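Side-chain contacts in transcriptional regulator, LYSR family (Neisseria meningitidis, PDB 4AB5), which probably controls transcription of methionine-biosynthesis genes as a MetR-like DNA-binding regulator, the chain described being its regulatory domain without the DNA-binding part: residues V97-A100 / E101-I104; N129-P132 / P133-H136. All coordinates share one frame; numbering follows the deposited sequence.

Contact 1 (V97-A100 / E101-I104); sequences VWTA and EDFI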
loop_
_atom_site.group_PDB
_atom_site.type_symbol
_atom_site.label_atom_id
_atom_site.label_comp_id
_atom_site.label_asym_id
_atom_site.label_seq_id
_atom_site.Cartn_x
_atom_site.Cartn_y
_atom_site.Cartn_z
ATOM N N VAL B 97 11.705 -26.982 -1.554
ATOM C CA VAL B 97 10.246 -27.049 -1.534
ATOM C C VAL B 97 9.753 -27.029 -0.073
ATOM O O VAL B 97 10.261 -27.791 0.751
ATOM C CB VAL B 97 9.734 -28.302 -2.307
ATOM C CG1 VAL B 97 8.217 -28.418 -2.242
ATOM C CG2 VAL B 97 10.205 -28.296 -3.758
ATOM N N TRP B 98 8.760 -26.176 0.237
ATOM C CA TRP B 98 8.168 -26.103 1.572
ATOM C C TRP B 98 6.865 -26.891 1.611
ATOM O O TRP B 98 5.939 -26.594 0.849
ATOM C CB TRP B 98 7.909 -24.648 1.998
ATOM C CG TRP B 98 9.126 -23.774 2.096
ATOM C CD1 TRP B 98 10.432 -24.158 1.996
ATOM C CD2 TRP B 98 9.144 -22.362 2.352
ATOM N NE1 TRP B 98 11.261 -23.075 2.162
ATOM C CE2 TRP B 98 10.497 -21.961 2.396
ATOM C CE3 TRP B 98 8.144 -21.396 2.563
ATOM C CZ2 TRP B 98 10.877 -20.627 2.599
ATOM C CZ3 TRP B 98 8.524 -20.082 2.802
ATOM C CH2 TRP B 98 9.874 -19.708 2.812
ATOM N N THR B 99 6.795 -27.910 2.484
ATOM C CA THR B 99 5.580 -28.714 2.672
ATOM C C THR B 99 4.672 -27.918 3.619
ATOM O O THR B 99 5.163 -27.014 4.300
ATOM C CB THR B 99 5.923 -30.107 3.274
ATOM O OG1 THR B 99 6.466 -29.950 4.586
ATOM C CG2 THR B 99 6.882 -30.917 2.409
ATOM N N ALA B 100 3.379 -28.260 3.698
ATOM C CA ALA B 100 2.423 -27.610 4.606
ATOM C C ALA B 100 2.937 -27.624 6.065
ATOM O O ALA B 100 2.837 -26.612 6.766
ATOM C CB ALA B 100 1.072 -28.304 4.517
ATOM N N GLU B 101 3.558 -28.751 6.478
ATOM C CA GLU B 101 4.151 -28.987 7.802
ATOM C C GLU B 101 5.327 -28.049 8.142
ATOM O O GLU B 101 5.603 -27.840 9.324
ATOM C CB GLU B 101 4.588 -30.457 7.939
ATOM C CG GLU B 101 3.441 -31.456 8.084
ATOM C CD GLU B 101 2.633 -31.823 6.849
ATOM O OE1 GLU B 101 3.051 -31.471 5.720
ATOM O OE2 GLU B 101 1.573 -32.470 7.015
ATOM N N ASP B 102 6.014 -27.482 7.121
ATOM C CA ASP B 102 7.142 -26.552 7.311
ATOM C C ASP B 102 6.703 -25.180 7.849
ATOM O O ASP B 102 7.535 -24.427 8.359
ATOM C CB ASP B 102 7.982 -26.407 6.027
ATOM C CG ASP B 102 8.731 -27.658 5.603
ATOM O OD1 ASP B 102 9.250 -28.374 6.489
ATOM O OD2 ASP B 102 8.840 -27.899 4.386
ATOM N N PHE B 103 5.396 -24.883 7.753
ATOM C CA PHE B 103 4.757 -23.658 8.219
ATOM C C PHE B 103 4.358 -23.733 9.707
ATOM O O PHE B 103 4.148 -22.685 10.311
ATOM C CB PHE B 103 3.513 -23.355 7.360
ATOM C CG PHE B 103 3.793 -23.046 5.906
ATOM C CD1 PHE B 103 3.884 -24.067 4.966
ATOM C CD2 PHE B 103 3.954 -21.730 5.474
ATOM C CE1 PHE B 103 4.150 -23.780 3.625
ATOM C CE2 PHE B 103 4.223 -21.445 4.133
ATOM C CZ PHE B 103 4.316 -22.470 3.219
ATOM N N ILE B 104 4.262 -24.957 10.290
ATOM C CA ILE B 104 3.851 -25.216 11.681
ATOM C C ILE B 104 4.443 -24.283 12.765
ATOM O O ILE B 104 3.687 -23.634 13.487
ATOM C CB ILE B 104 3.850 -26.733 12.062
ATOM C CG1 ILE B 104 2.715 -27.479 11.333
ATOM C CG2 ILE B 104 3.743 -26.950 13.595
ATOM C CD1 ILE B 104 2.793 -28.992 11.340
#
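T99 and D102 hold each other through polar bonds running both ways across three residues. The backbone N of T99 donates to OD2 of D102 at 2.8 Å (156° at the hydrogen), meeting that oxygen from above the carboxylate plane. In return, the backbone N of D102 donates to T99 O at 3.0 Å. With CG anti to its carbonyl carbon (chi1 -67°), the D102 carboxylate swings back to the T99 N-H. T99 OG1, 3.1 Å from D102 OD2, may add a weak bond. OD2 also forms a salt bridge with K95; T99 N and K95 together would probably favour its charged form. D102 OD2 takes the T99 N-H as in one half of a capping box, but the reciprocal bond, from D102 N to T99 OG1, is not made. The bond from D102 N to T99 O, with that from F103 N to A100 O (3.2 Å), belongs to a tight helical turn following strand 97-98.

Among the apolar contacts, F103 CZ comes to the edge of the W98 indole, 4.0 Å from CE3, the two side chains crossing at about a right angle. The F103 ring turns its own edge to the carbonyls of T99 and A100. W98 NE1 donates to L92 O.

Contact 2 (N129-P132 / P133-H136); sequences NINP and PRRH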
loop_
_atom_site.group_PDB
_atom_site.type_symbol
_atom_site.label_atom_id
_atom_site.label_comp_id
_atom_site.label_asym_id
_atom_site.label_seq_id
_atom_site.Cartn_x
_atom_site.Cartn_y
_atom_site.Cartn_z
ATOM N N ASN B 129 -5.225 -28.681 8.775
ATOM C CA ASN B 129 -5.432 -28.233 10.159
ATOM C C ASN B 129 -4.181 -27.518 10.732
ATOM O O ASN B 129 -3.840 -27.658 11.920
ATOM C CB ASN B 129 -5.958 -29.375 11.058
ATOM C CG ASN B 129 -6.559 -28.936 12.368
ATOM O OD1 ASN B 129 -7.412 -28.040 12.436
ATOM N ND2 ASN B 129 -6.138 -29.591 13.440
ATOM N N ILE B 130 -3.509 -26.730 9.867
ATOM C CA ILE B 130 -2.341 -25.939 10.232
ATOM C C ILE B 130 -2.755 -24.460 10.293
ATOM O O ILE B 130 -3.210 -23.903 9.302
ATOM C CB ILE B 130 -1.139 -26.211 9.277
ATOM C CG1 ILE B 130 -0.620 -27.663 9.448
ATOM C CG2 ILE B 130 -0.011 -25.178 9.480
ATOM C CD1 ILE B 130 0.014 -28.297 8.233
ATOM N N ASN B 131 -2.631 -23.852 11.473
ATOM C CA ASN B 131 -2.941 -22.445 11.720
ATOM C C ASN B 131 -1.713 -21.826 12.435
ATOM O O ASN B 131 -1.674 -21.761 13.672
ATOM C CB ASN B 131 -4.235 -22.311 12.545
ATOM C CG ASN B 131 -4.699 -20.898 12.853
ATOM O OD1 ASN B 131 -4.217 -19.904 12.306
ATOM N ND2 ASN B 131 -5.693 -20.785 13.723
ATOM N N PRO B 132 -0.676 -21.423 11.668
ATOM C CA PRO B 132 0.529 -20.856 12.298
ATOM C C PRO B 132 0.319 -19.473 12.939
ATOM O O PRO B 132 -0.673 -18.819 12.603
ATOM C CB PRO B 132 1.521 -20.773 11.127
ATOM C CG PRO B 132 0.680 -20.640 9.931
ATOM C CD PRO B 132 -0.538 -21.468 10.196
ATOM N N PRO B 133 1.229 -18.992 13.840
ATOM C CA PRO B 133 1.073 -17.626 14.391
ATOM C C PRO B 133 1.114 -16.604 13.257
ATOM O O PRO B 133 1.832 -16.796 12.279
ATOM C CB PRO B 133 2.288 -17.454 15.315
ATOM C CG PRO B 133 2.793 -18.822 15.549
ATOM C CD PRO B 133 2.463 -19.626 14.343
ATOM N N ARG B 134 0.289 -15.562 13.359
ATOM C CA ARG B 134 0.162 -14.575 12.306
ATOM C C ARG B 134 0.661 -13.214 12.705
ATOM O O ARG B 134 0.637 -12.846 13.879
ATOM C CB ARG B 134 -1.294 -14.492 11.797
ATOM C CG ARG B 134 -1.969 -15.831 11.507
ATOM C CD ARG B 134 -1.462 -16.500 10.245
ATOM N NE ARG B 134 -2.552 -17.129 9.491
ATOM C CZ ARG B 134 -3.009 -18.348 9.733
ATOM N NH1 ARG B 134 -2.492 -19.075 10.710
ATOM N NH2 ARG B 134 -3.991 -18.848 9.004
ATOM N N ARG B 135 1.096 -12.470 11.689
ATOM C CA ARG B 135 1.588 -11.098 11.718
ATOM C C ARG B 135 0.926 -10.454 10.486
ATOM O O ARG B 135 0.790 -11.127 9.462
ATOM C CB ARG B 135 3.118 -11.103 11.613
ATOM C CG ARG B 135 3.783 -9.757 11.855
ATOM C CD ARG B 135 4.164 -9.534 13.304
ATOM N NE ARG B 135 4.555 -8.137 13.516
ATOM C CZ ARG B 135 5.802 -7.714 13.691
ATOM N NH1 ARG B 135 6.808 -8.582 13.731
ATOM N NH2 ARG B 135 6.050 -6.424 13.861
ATOM N N HIS B 136 0.434 -9.206 10.606
ATOM C CA HIS B 136 -0.299 -8.553 9.506
ATOM C C HIS B 136 0.254 -7.216 9.077
ATOM O O HIS B 136 0.775 -6.456 9.893
ATOM C CB HIS B 136 -1.789 -8.373 9.846
ATOM C CG HIS B 136 -2.469 -9.607 10.334
ATOM N ND1 HIS B 136 -2.769 -10.646 9.479
ATOM C CD2 HIS B 136 -2.920 -9.912 11.574
ATOM C CE1 HIS B 136 -3.391 -11.547 10.218
ATOM N NE2 HIS B 136 -3.491 -11.155 11.489
#
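P132 and R134 meet where the arginine side chain doubles back over the proline that precedes it by two residues. NH1 of R134 donates to P132 O at 2.6 Å, with 151° at the hydrogen. The donor lies in the carbonyl plane on a lone pair, and the oxygen sits at the edge of the guanidinium, only 2° out of its plane, so both flat groups are aligned for this bond. Bends at chi2 (-73°) and again at chi3 give the side chain the hooked course that returns its end to the chain. R134 NH1 also lies 3.1 Å from P132 CD. From the side of N131 the amide stands nearly perpendicular to the guanidinium, with its OD1 nearest to NH1.

P133 continues the chain in an extended course, its CD 3.5 Å from P132 CB, and its backbone bonds to L108 where strand 134-136 begins to run parallel to strand 108-110. P132 packs on L108 and on L125 of helix 119-125. The other terminal nitrogen, R134 NH2, forms a salt bridge with D115. Two partners on different nitrogens, a main-chain carbonyl and a carboxylate, probably restrict the rotation of the guanidinium, and the D115 carboxylate balances its charge.

Overall arrangement
Contacts 1 and 2 follow one another along the chain, separated by strand 108-110 and helix 119-125, yet their centres lie only about 12 Å apart. They touch directly: F103 O meets P132 CB at 3.4 Å, and I130 of contact 2 packs on contact 1, its CG1 3.8 Å from I104 CG1. Residues 119-125 bridge both, L125 touching F103 as well as P132. The two centres are about 22 and 20 Å from the centre of the chain, on the same side, within the periplasmic-binding-protein-like regulatory domain. Their relations to the dimer differ. The second subunit does not touch 97-104, whereas R135, in segment 133-136, forms a salt bridge with D40 of the second subunit.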